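Local coordinates for protein endonuclease V (Streptomyces avermitilis, PDB 3GOC) that probably nicks double-stranded DNA at the second phosphodiester bond 3' to a deoxyinosine, a magnesium-dependent step in the repair of deaminated bases, at residues T176-P182 / T204-R208. Sequence-based numbering, arbitrary orientation.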
ATOM      1  N   THR A 176      -3.045  -7.529  -7.450  1.00  5.91           N
ATOM      2  CA  THR A 176      -3.775  -6.826  -6.396  1.00  4.69           C
ATOM      3  C   THR A 176      -4.651  -7.788  -5.606  1.00  8.62           C
ATOM      4  O   THR A 176      -5.006  -7.516  -4.465  1.00  7.62           O
ATOM      5  CB  THR A 176      -4.638  -5.677  -6.975  1.00  6.36           C
ATOM      6  OG1 THR A 176      -5.406  -6.165  -8.084  1.00  5.53           O
ATOM      7  CG2 THR A 176      -3.747  -4.531  -7.445  1.00  8.57           C
ATOM      8  N   GLN A 177      -4.995  -8.917  -6.219  1.00  5.62           N
ATOM      9  CA  GLN A 177      -5.791  -9.936  -5.540  1.00  7.73           C
ATOM     10  C   GLN A 177      -5.191 -11.314  -5.811  1.00  8.88           C
ATOM     11  O   GLN A 177      -4.855 -11.651  -6.947  1.00 10.30           O
ATOM     12  CB  GLN A 177      -7.250  -9.890  -5.997  1.00 10.95           C
ATOM     13  CG  GLN A 177      -8.055  -8.735  -5.402  1.00 11.93           C
ATOM     14  CD  GLN A 177      -8.079  -8.759  -3.880  1.00 15.73           C
ATOM     15  OE1 GLN A 177      -8.265  -9.815  -3.267  1.00 22.95           O
ATOM     16  NE2 GLN A 177      -7.903  -7.594  -3.262  1.00 12.11           N
ATOM     17  N   SER A 178      -5.062 -12.095  -4.744  1.00 12.63           N
ATOM     18  CA  SER A 178      -4.488 -13.432  -4.788  1.00 14.16           C
ATOM     19  C   SER A 178      -5.086 -14.330  -5.859  1.00 15.42           C
ATOM     20  O   SER A 178      -6.300 -14.522  -5.915  1.00 16.87           O
ATOM     21  CB  SER A 178      -4.647 -14.097  -3.420  1.00 16.83           C
ATOM     22  OG  SER A 178      -3.847 -15.254  -3.320  1.00 25.26           O
ATOM     23  N   GLY A 179      -4.215 -14.876  -6.703  1.00 20.32           N
ATOM     24  CA  GLY A 179      -4.640 -15.773  -7.763  1.00 18.72           C
ATOM     25  C   GLY A 179      -5.527 -15.169  -8.833  1.00 24.19           C
ATOM     26  O   GLY A 179      -6.008 -15.881  -9.715  1.00 25.55           O
ATOM     27  N   VAL A 180      -5.739 -13.858  -8.758  1.00 16.74           N
ATOM     28  CA  VAL A 180      -6.579 -13.132  -9.712  1.00 13.96           C
ATOM     29  C   VAL A 180      -5.705 -12.371 -10.720  1.00  8.27           C
ATOM     30  O   VAL A 180      -4.591 -11.974 -10.402  1.00 10.65           O
ATOM     31  CB  VAL A 180      -7.483 -12.111  -8.970  1.00 15.96           C
ATOM     32  CG1 VAL A 180      -8.319 -11.319  -9.961  1.00 15.59           C
ATOM     33  CG2 VAL A 180      -8.384 -12.842  -7.981  1.00 18.24           C
ATOM     34  N   LYS A 181      -6.220 -12.186 -11.932  1.00  7.55           N
ATOM     35  CA  LYS A 181      -5.529 -11.455 -12.999  1.00  9.64           C
ATOM     36  C   LYS A 181      -4.964 -10.126 -12.465  1.00  5.53           C
ATOM     37  O   LYS A 181      -5.656  -9.391 -11.773  1.00  8.22           O
ATOM     38  CB  LYS A 181      -6.524 -11.192 -14.133  1.00 13.57           C
ATOM     39  CG  LYS A 181      -6.201 -10.010 -15.032  1.00 29.88           C
ATOM     40  CD  LYS A 181      -4.980 -10.272 -15.890  1.00 32.07           C
ATOM     41  CE  LYS A 181      -4.703  -9.097 -16.811  1.00 20.39           C
ATOM     42  NZ  LYS A 181      -5.852  -8.821 -17.733  1.00 37.87           N
ATOM     43  N   PRO A 182      -3.698  -9.802 -12.780  1.00  5.76           N
ATOM     44  CA  PRO A 182      -3.143  -8.541 -12.273  1.00  6.62           C
ATOM     45  C   PRO A 182      -3.636  -7.294 -12.998  1.00  5.64           C
ATOM     46  O   PRO A 182      -4.343  -7.381 -14.012  1.00  5.72           O
ATOM     47  CB  PRO A 182      -1.640  -8.731 -12.448  1.00  8.40           C
ATOM     48  CG  PRO A 182      -1.559  -9.580 -13.688  1.00  7.55           C
ATOM     49  CD  PRO A 182      -2.665 -10.594 -13.475  1.00  7.52           C
ATOM     50  N   THR A 204      -6.557  -1.438  -3.052  1.00  7.36           N
ATOM     51  CA  THR A 204      -7.172  -2.707  -3.437  1.00  5.97           C
ATOM     52  C   THR A 204      -7.232  -3.800  -2.360  1.00  8.69           C
ATOM     53  O   THR A 204      -7.066  -4.981  -2.662  1.00  9.06           O
ATOM     54  CB  THR A 204      -6.447  -3.303  -4.666  1.00  6.60           C
ATOM     55  OG1 THR A 204      -5.040  -3.359  -4.411  1.00  5.65           O
ATOM     56  CG2 THR A 204      -6.678  -2.439  -5.895  1.00  3.65           C
ATOM     57  N   PRO A 205      -7.484  -3.432  -1.096  1.00 10.97           N
ATOM     58  CA  PRO A 205      -7.540  -4.487  -0.082  1.00 12.86           C
ATOM     59  C   PRO A 205      -8.696  -5.465  -0.298  1.00 11.01           C
ATOM     60  O   PRO A 205      -8.615  -6.625   0.109  1.00 15.96           O
ATOM     61  CB  PRO A 205      -7.685  -3.700   1.218  1.00 15.71           C
ATOM     62  CG  PRO A 205      -8.516  -2.532   0.796  1.00 16.33           C
ATOM     63  CD  PRO A 205      -7.844  -2.127  -0.514  1.00 14.55           C
ATOM     64  N   LYS A 206      -9.752  -4.999  -0.958  1.00  8.96           N
ATOM     65  CA  LYS A 206     -10.941  -5.813  -1.184  1.00 12.44           C
ATOM     66  C   LYS A 206     -11.173  -6.233  -2.632  1.00 14.93           C
ATOM     67  O   LYS A 206     -11.625  -7.347  -2.883  1.00 23.77           O
ATOM     68  CB  LYS A 206     -12.182  -5.061  -0.691  1.00 15.33           C
ATOM     69  CG  LYS A 206     -12.080  -4.543   0.732  1.00 23.95           C
ATOM     70  CD  LYS A 206     -13.261  -3.649   1.071  1.00 25.04           C
ATOM     71  CE  LYS A 206     -13.099  -3.011   2.441  1.00 31.43           C
ATOM     72  NZ  LYS A 206     -14.238  -2.102   2.760  1.00 29.69           N
ATOM     73  N   TYR A 207     -10.866  -5.351  -3.575  1.00 10.17           N
ATOM     74  CA  TYR A 207     -11.085  -5.646  -4.984  1.00 10.10           C
ATOM     75  C   TYR A 207      -9.819  -5.635  -5.821  1.00  7.46           C
ATOM     76  O   TYR A 207      -8.763  -5.184  -5.380  1.00  8.77           O
ATOM     77  CB  TYR A 207     -12.061  -4.633  -5.588  1.00  9.24           C
ATOM     78  CG  TYR A 207     -13.317  -4.409  -4.785  1.00 17.59           C
ATOM     79  CD1 TYR A 207     -13.405  -3.359  -3.871  1.00 18.72           C
ATOM     80  CD2 TYR A 207     -14.422  -5.246  -4.939  1.00 21.31           C
ATOM     81  CE1 TYR A 207     -14.565  -3.148  -3.132  1.00 22.27           C
ATOM     82  CE2 TYR A 207     -15.585  -5.044  -4.202  1.00 29.65           C
ATOM     83  CZ  TYR A 207     -15.648  -3.996  -3.303  1.00 28.67           C
ATOM     84  OH  TYR A 207     -16.799  -3.801  -2.572  1.00 34.91           O
ATOM     85  N   ARG A 208      -9.943  -6.126  -7.049  1.00  5.56           N
ATOM     86  CA  ARG A 208      -8.824  -6.141  -7.978  1.00  5.46           C
ATOM     87  C   ARG A 208      -8.568  -4.725  -8.492  1.00  4.64           C
ATOM     88  O   ARG A 208      -7.422  -4.319  -8.669  1.00  5.89           O
ATOM     89  CB  ARG A 208      -9.136  -7.065  -9.157  1.00  5.86           C
ATOM     90  CG  ARG A 208      -8.146  -6.953 -10.303  1.00  5.22           C
ATOM     91  CD  ARG A 208      -8.566  -7.782 -11.504  1.00  7.27           C
ATOM     92  NE  ARG A 208      -7.638  -7.572 -12.611  1.00  5.49           N
ATOM     93  CZ  ARG A 208      -7.971  -7.045 -13.783  1.00  4.49           C
ATOM     94  NH1 ARG A 208      -9.225  -6.671 -14.022  1.00  7.32           N
ATOM     95  NH2 ARG A 208      -7.043  -6.882 -14.716  1.00  6.22           N
TER
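NH2 of R208 is held by two main-chain carbonyls, donating to P182 O at 2.8 Å in a nearly straight bond (169°) in the guanidinium plane, and to O of K143. Beside it, R208 NE reaches K181 O at 2.8 Å, with the donor above the carbonyl plane. With CG anti to the backbone N (chi1 169°) and the chain extended to NE, R208 reaches from T176 across to K181 and P182, its CD meeting V180 CG1 at 3.9 Å. The K181 side chain crosses on one side of the guanidinium at its NH2 end, CG lying 3.3 Å from R208 NH2 and the like-charged NZ 3.8 Å from it. Shortening R208 to an alanine is likely to leave the carbonyls of K181, P182 and K143 without this donor group and open a gap beside V180 CG1. At the start of the loop, T176 OG1 donates to a lone pair of R208 O at 2.8 Å, while CB and CG2 of T176 pack across T204, whose hydroxyl bonds to T200 O. Q177, bent at chi2 (-58°), places NE2 for weak hydrogen bonds to T204 O and Y207 O. The contact joins the hairpin loop between antiparallel strands 168-174 and 183-189, in the mixed sheet of this RNase H-clan domain, to the loop between helices 193-202 and 211-228, with R208 and T176 both resting on V183.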